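Local coordinates for protein type IV pilus biogenesis factor PilY1 (PDB 3HX6) that primes type IV pilus assembly, takes part in twitching motility and host-cell adhesion, and probably regulates pilus retraction through calcium binding and release, at residues Leu179-Gly184 with Ile228-Gly233; His152-Gly157 with Leu166-Val171. The protein carries 3 engineered substitutions. One frame throughout, in Å; residues are numbered along the deposited sequence.

Interaction 1: residues Leu179-Gly184 with Ile228-Gly233; sequences LLWEIG and IDMETG. Engineered in segment 228-233: Met230 (natural residue Leu).
The indole of Trp181 reaches across from one blade of the C-terminal domain's beta-propeller and lies against the turn 230-233 that follows the third strand of the next blade. The arrangement resembles the tryptophan-docking motif of quinoprotein-type propellers, in which a tryptophan on a blade's outer strand docks on an Asp-x-x-Thr-Gly turn, here Asp229 to Gly233. Trp181 has CG wedged between its own backbone N and carbonyl carbon (chi1 46°), which swings the ring over the turn. Gly233 CA sits almost on the normal of the five-membered ring, 3.2 Å from its centroid, a face-on CH-pi contact with no CB intervening. Over the same face, Ile228 CG2 makes a CH-pi contact 4.1 Å from the centroid of the six-membered ring. At the edge, NE1 donates to Met230 O at 2.7 Å and 159°, with the oxygen in the indole plane but the N-H coming from above the carbonyl plane. Together with the face packing, this bond sets the ring's rotation. Asp229 holds the turn itself, taking Thr232 N on OD2 in an Asx motif and Gly233 N on its backbone O. Off the NE1-CZ2 edge, the bent, engineered Met230 side chain turns back so that CE meets Leu180 CD1 at 4.0 Å. On the Gly233 side, near the six-membered rim, Ile183 and Ile228 reach tip to tip, their CD1 atoms a tight 3.3 Å apart.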
loop_
_atom_site.group_PDB
_atom_site.type_symbol
_atom_site.label_atom_id
_atom_site.label_comp_id
_atom_site.label_asym_id
_atom_site.label_seq_id
_atom_site.Cartn_x
_atom_site.Cartn_y
_atom_site.Cartn_z
ATOM N N LEU A 179 -28.064 16.560 -3.974
ATOM C CA LEU A 179 -29.007 15.596 -3.424
ATOM C C LEU A 179 -29.594 14.796 -4.582
ATOM O O LEU A 179 -30.319 15.348 -5.413
ATOM C CB LEU A 179 -30.136 16.312 -2.678
ATOM C CG LEU A 179 -31.311 15.419 -2.269
ATOM C CD1 LEU A 179 -30.813 14.288 -1.378
ATOM C CD2 LEU A 179 -32.364 16.248 -1.547
ATOM N N LEU A 180 -29.275 13.505 -4.642
ATOM C CA LEU A 180 -29.785 12.653 -5.708
ATOM C C LEU A 180 -31.230 12.263 -5.438
ATOM O O LEU A 180 -32.089 12.380 -6.312
ATOM C CB LEU A 180 -28.922 11.399 -5.842
ATOM C CG LEU A 180 -27.501 11.643 -6.359
ATOM C CD1 LEU A 180 -26.677 10.371 -6.237
ATOM C CD2 LEU A 180 -27.565 12.118 -7.806
ATOM N N TRP A 181 -31.497 11.788 -4.227
ATOM C CA TRP A 181 -32.848 11.404 -3.856
ATOM C C TRP A 181 -33.019 11.104 -2.374
ATOM O O TRP A 181 -32.049 10.958 -1.629
ATOM C CB TRP A 181 -33.329 10.198 -4.679
ATOM C CG TRP A 181 -32.344 9.063 -4.813
ATOM C CD1 TRP A 181 -31.560 8.787 -5.897
ATOM C CD2 TRP A 181 -32.058 8.043 -3.845
ATOM N NE1 TRP A 181 -30.808 7.658 -5.668
ATOM C CE2 TRP A 181 -31.092 7.181 -4.416
ATOM C CE3 TRP A 181 -32.524 7.771 -2.552
ATOM C CZ2 TRP A 181 -30.581 6.068 -3.736
ATOM C CZ3 TRP A 181 -32.015 6.660 -1.875
ATOM C CH2 TRP A 181 -31.053 5.825 -2.471
ATOM N N GLU A 182 -34.278 11.030 -1.965
ATOM C CA GLU A 182 -34.657 10.735 -0.594
ATOM C C GLU A 182 -35.804 9.743 -0.654
ATOM O O GLU A 182 -36.771 9.952 -1.378
ATOM C CB GLU A 182 -35.136 11.998 0.122
ATOM C CG GLU A 182 -34.071 13.048 0.356
ATOM C CD GLU A 182 -34.616 14.252 1.107
ATOM O OE1 GLU A 182 -35.535 14.918 0.579
ATOM O OE2 GLU A 182 -34.130 14.530 2.226
ATOM N N ILE A 183 -35.686 8.657 0.096
ATOM C CA ILE A 183 -36.725 7.638 0.129
ATOM C C ILE A 183 -37.349 7.611 1.516
ATOM O O ILE A 183 -36.653 7.756 2.516
ATOM C CB ILE A 183 -36.154 6.233 -0.167
ATOM C CG1 ILE A 183 -35.572 6.188 -1.576
ATOM C CG2 ILE A 183 -37.247 5.181 -0.018
ATOM C CD1 ILE A 183 -35.069 4.817 -1.975
ATOM N N GLY A 184 -38.664 7.433 1.562
ATOM C CA GLY A 184 -39.375 7.365 2.824
ATOM C C GLY A 184 -40.431 6.287 2.698
ATOM O O GLY A 184 -40.498 5.613 1.666
ATOM N N ILE A 228 -32.696 -0.242 -5.134
ATOM C CA ILE A 228 -32.999 1.134 -5.483
ATOM C C ILE A 228 -32.114 1.643 -6.613
ATOM O O ILE A 228 -30.890 1.588 -6.518
ATOM C CB ILE A 228 -32.800 2.022 -4.240
ATOM C CG1 ILE A 228 -33.576 1.414 -3.061
ATOM C CG2 ILE A 228 -33.252 3.449 -4.529
ATOM C CD1 ILE A 228 -33.249 2.028 -1.716
ATOM N N ASP A 229 -32.731 2.141 -7.678
ATOM C CA ASP A 229 -31.965 2.663 -8.805
ATOM C C ASP A 229 -31.081 3.796 -8.307
ATOM O O ASP A 229 -31.563 4.758 -7.701
ATOM C CB ASP A 229 -32.899 3.187 -9.901
ATOM C CG ASP A 229 -32.139 3.674 -11.125
ATOM O OD1 ASP A 229 -31.476 2.842 -11.782
ATOM O OD2 ASP A 229 -32.201 4.886 -11.422
ATOM N N MET A 230 -29.784 3.683 -8.566
ATOM C CA MET A 230 -28.823 4.688 -8.128
ATOM C C MET A 230 -29.189 6.099 -8.574
ATOM O O MET A 230 -29.201 7.032 -7.771
ATOM C CB MET A 230 -27.425 4.342 -8.651
ATOM C CG MET A 230 -26.307 5.166 -8.030
ATOM S SD MET A 230 -26.220 4.947 -6.224
ATOM C CE MET A 230 -26.942 6.443 -5.644
ATOM N N GLU A 231 -29.494 6.256 -9.855
ATOM C CA GLU A 231 -29.820 7.570 -10.382
ATOM C C GLU A 231 -31.132 8.169 -9.896
ATOM O O GLU A 231 -31.171 9.307 -9.423
ATOM C CB GLU A 231 -29.836 7.530 -11.913
ATOM C CG GLU A 231 -30.252 8.845 -12.562
ATOM C CD GLU A 231 -30.162 8.804 -14.076
ATOM O OE1 GLU A 231 -30.688 7.844 -14.682
ATOM O OE2 GLU A 231 -29.573 9.736 -14.662
ATOM N N THR A 232 -32.197 7.387 -10.000
ATOM C CA THR A 232 -33.539 7.843 -9.661
ATOM C C THR A 232 -34.038 7.666 -8.236
ATOM O O THR A 232 -34.873 8.438 -7.779
ATOM C CB THR A 232 -34.556 7.175 -10.611
ATOM O OG1 THR A 232 -34.323 7.642 -11.947
ATOM C CG2 THR A 232 -35.984 7.507 -10.206
ATOM N N GLY A 233 -33.539 6.654 -7.536
ATOM C CA GLY A 233 -34.014 6.410 -6.187
ATOM C C GLY A 233 -35.305 5.614 -6.272
ATOM O O GLY A 233 -35.950 5.331 -5.264
#

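Interaction 2: residues His152-Gly157 with Leu166-Val171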
loop_
_atom_site.group_PDB
_atom_site.type_symbol
_atom_site.label_atom_id
_atom_site.label_comp_id
_atom_site.label_asym_id
_atom_site.label_seq_id
_atom_site.Cartn_x
_atom_site.Cartn_y
_atom_site.Cartn_z
ATOM N N HIS A 152 -19.529 8.703 -10.878
ATOM C CA HIS A 152 -19.770 9.639 -9.784
ATOM C C HIS A 152 -19.340 8.933 -8.519
ATOM O O HIS A 152 -19.179 7.706 -8.509
ATOM C CB HIS A 152 -21.263 9.936 -9.612
ATOM C CG HIS A 152 -21.950 10.390 -10.858
ATOM N ND1 HIS A 152 -22.117 11.721 -11.172
ATOM C CD2 HIS A 152 -22.517 9.689 -11.868
ATOM C CE1 HIS A 152 -22.759 11.820 -12.322
ATOM N NE2 HIS A 152 -23.013 10.602 -12.765
ATOM N N THR A 153 -19.147 9.707 -7.460
ATOM C CA THR A 153 -18.833 9.134 -6.165
ATOM C C THR A 153 -20.098 9.482 -5.404
ATOM O O THR A 153 -20.494 10.650 -5.334
ATOM C CB THR A 153 -17.624 9.787 -5.484
ATOM O OG1 THR A 153 -16.443 9.539 -6.258
ATOM C CG2 THR A 153 -17.435 9.192 -4.095
ATOM N N VAL A 154 -20.762 8.468 -4.870
ATOM C CA VAL A 154 -22.002 8.703 -4.156
ATOM C C VAL A 154 -21.872 8.372 -2.678
ATOM O O VAL A 154 -20.952 7.672 -2.265
ATOM C CB VAL A 154 -23.151 7.861 -4.767
ATOM C CG1 VAL A 154 -22.921 6.373 -4.488
ATOM C CG2 VAL A 154 -24.485 8.304 -4.200
ATOM N N LEU A 155 -22.802 8.901 -1.893
ATOM C CA LEU A 155 -22.845 8.661 -0.463
ATOM C C LEU A 155 -24.287 8.297 -0.141
ATOM O O LEU A 155 -25.207 9.031 -0.482
ATOM C CB LEU A 155 -22.418 9.917 0.316
ATOM C CG LEU A 155 -22.467 9.832 1.847
ATOM C CD1 LEU A 155 -21.567 10.893 2.460
ATOM C CD2 LEU A 155 -23.900 9.994 2.325
ATOM N N ILE A 156 -24.478 7.142 0.482
ATOM C CA ILE A 156 -25.809 6.703 0.846
ATOM C C ILE A 156 -25.940 6.769 2.367
ATOM O O ILE A 156 -25.140 6.189 3.096
ATOM C CB ILE A 156 -26.090 5.261 0.338
ATOM C CG1 ILE A 156 -26.088 5.235 -1.199
ATOM C CG2 ILE A 156 -27.465 4.800 0.798
ATOM C CD1 ILE A 156 -24.752 5.436 -1.827
ATOM N N GLY A 157 -26.939 7.506 2.835
ATOM C CA GLY A 157 -27.148 7.637 4.266
ATOM C C GLY A 157 -28.561 7.256 4.645
ATOM O O GLY A 157 -29.357 6.902 3.782
ATOM N N LEU A 166 -34.136 6.799 3.582
ATOM C CA LEU A 166 -32.850 6.603 2.941
ATOM C C LEU A 166 -32.595 7.809 2.053
ATOM O O LEU A 166 -33.535 8.433 1.572
ATOM C CB LEU A 166 -32.915 5.351 2.060
ATOM C CG LEU A 166 -32.119 4.087 2.377
ATOM C CD1 LEU A 166 -31.970 3.930 3.860
ATOM C CD2 LEU A 166 -32.822 2.873 1.755
ATOM N N PHE A 167 -31.329 8.150 1.854
ATOM C CA PHE A 167 -30.993 9.237 0.958
ATOM C C PHE A 167 -29.632 8.979 0.330
ATOM O O PHE A 167 -28.809 8.233 0.870
ATOM C CB PHE A 167 -31.027 10.606 1.661
ATOM C CG PHE A 167 -30.023 10.766 2.763
ATOM C CD1 PHE A 167 -30.380 10.538 4.090
ATOM C CD2 PHE A 167 -28.720 11.174 2.478
ATOM C CE1 PHE A 167 -29.452 10.719 5.123
ATOM C CE2 PHE A 167 -27.788 11.356 3.497
ATOM C CZ PHE A 167 -28.154 11.129 4.823
ATOM N N ALA A 168 -29.419 9.579 -0.835
ATOM C CA ALA A 168 -28.169 9.428 -1.554
ATOM C C ALA A 168 -27.700 10.805 -1.983
ATOM O O ALA A 168 -28.498 11.631 -2.418
ATOM C CB ALA A 168 -28.373 8.532 -2.780
ATOM N N LEU A 169 -26.409 11.063 -1.834
ATOM C CA LEU A 169 -25.858 12.342 -2.239
ATOM C C LEU A 169 -24.780 12.074 -3.276
ATOM O O LEU A 169 -24.135 11.021 -3.248
ATOM C CB LEU A 169 -25.231 13.071 -1.041
ATOM C CG LEU A 169 -26.105 13.281 0.203
ATOM C CD1 LEU A 169 -25.274 13.926 1.312
ATOM C CD2 LEU A 169 -27.301 14.140 -0.146
ATOM N N ASP A 170 -24.615 13.008 -4.209
ATOM C CA ASP A 170 -23.572 12.892 -5.216
ATOM C C ASP A 170 -22.435 13.656 -4.566
ATOM O O ASP A 170 -22.493 14.878 -4.440
ATOM C CB ASP A 170 -23.967 13.581 -6.524
ATOM C CG ASP A 170 -22.913 13.415 -7.605
ATOM O OD1 ASP A 170 -21.707 13.510 -7.285
ATOM O OD2 ASP A 170 -23.285 13.195 -8.776
ATOM N N VAL A 171 -21.408 12.935 -4.145
ATOM C CA VAL A 171 -20.285 13.548 -3.459
ATOM C C VAL A 171 -18.998 13.588 -4.299
ATOM O O VAL A 171 -17.894 13.747 -3.777
ATOM C CB VAL A 171 -20.072 12.804 -2.110
ATOM C CG1 VAL A 171 -18.883 11.856 -2.185
ATOM C CG2 VAL A 171 -19.950 13.803 -0.992
HETATM O O HOH W 1 -20.744 14.226 -10.307
#
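Phe167 folds its ring over Gly157, its partner in a hydrogen-bonded pair of the antiparallel hairpin formed by strands 150-158 and 165-170, the two middle strands of a propeller blade. From CB, on the side of the sheet shared with Leu155 and Leu169, the chain turns back toward the neighbouring strand because CG lies between the backbone N and the carbonyl carbon (chi1 63°). CG and CD1 pass near the Gly157 carbonyl oxygen, and CE1 comes 3.6 Å from Gly157 C. CZ ends 3.7 Å from Gly157 CA; the glycine, having no CB, lets the ring lie directly on the backbone. Alongside, CE2 meets Leu155 CD2 at 4.3 Å. Underneath, Gly157 N gives a bond to Phe167 O and Phe167 N one to Gly157 O; Leu155 and Leu169 repeat the reciprocal pattern. Val171 N closes the ladder on Thr153 O at 2.7 Å, bent to 140°. Leu97 of a neighbouring blade's strand 97-99 packs on Phe167, Leu155 and Leu169. The chemistry is split: hydrogen-bonded pairs join the strands, residues between them turn their backbone to the outer strands, and ring and leucines make this face of the blade apolar toward its neighbour.

How the interactions relate
Interaction 2 builds a single blade, whereas interaction 1 joins that blade to the next one. They meet where strand 165-170, half of interaction 2, pairs with 178-184, half of interaction 1; Leu180 N and Ile183 N probably bond to Ala168 O and Leu166 O. Both contacts are largely buried, with Thr232 exposed at the margin of interaction 1 and His152 and Asp170 partly exposed at one end of interaction 2. A regular backbone ladder dominates 152-157 with 166-171; 179-184 and 228-233 share one hydrogen bond, from the indole, and the rest is mostly apolar packing, including the Gly233 backbone on the ring. Ala168 CB lies against the indole face opposite Gly233, and Met230 CE touches Val154 CG2.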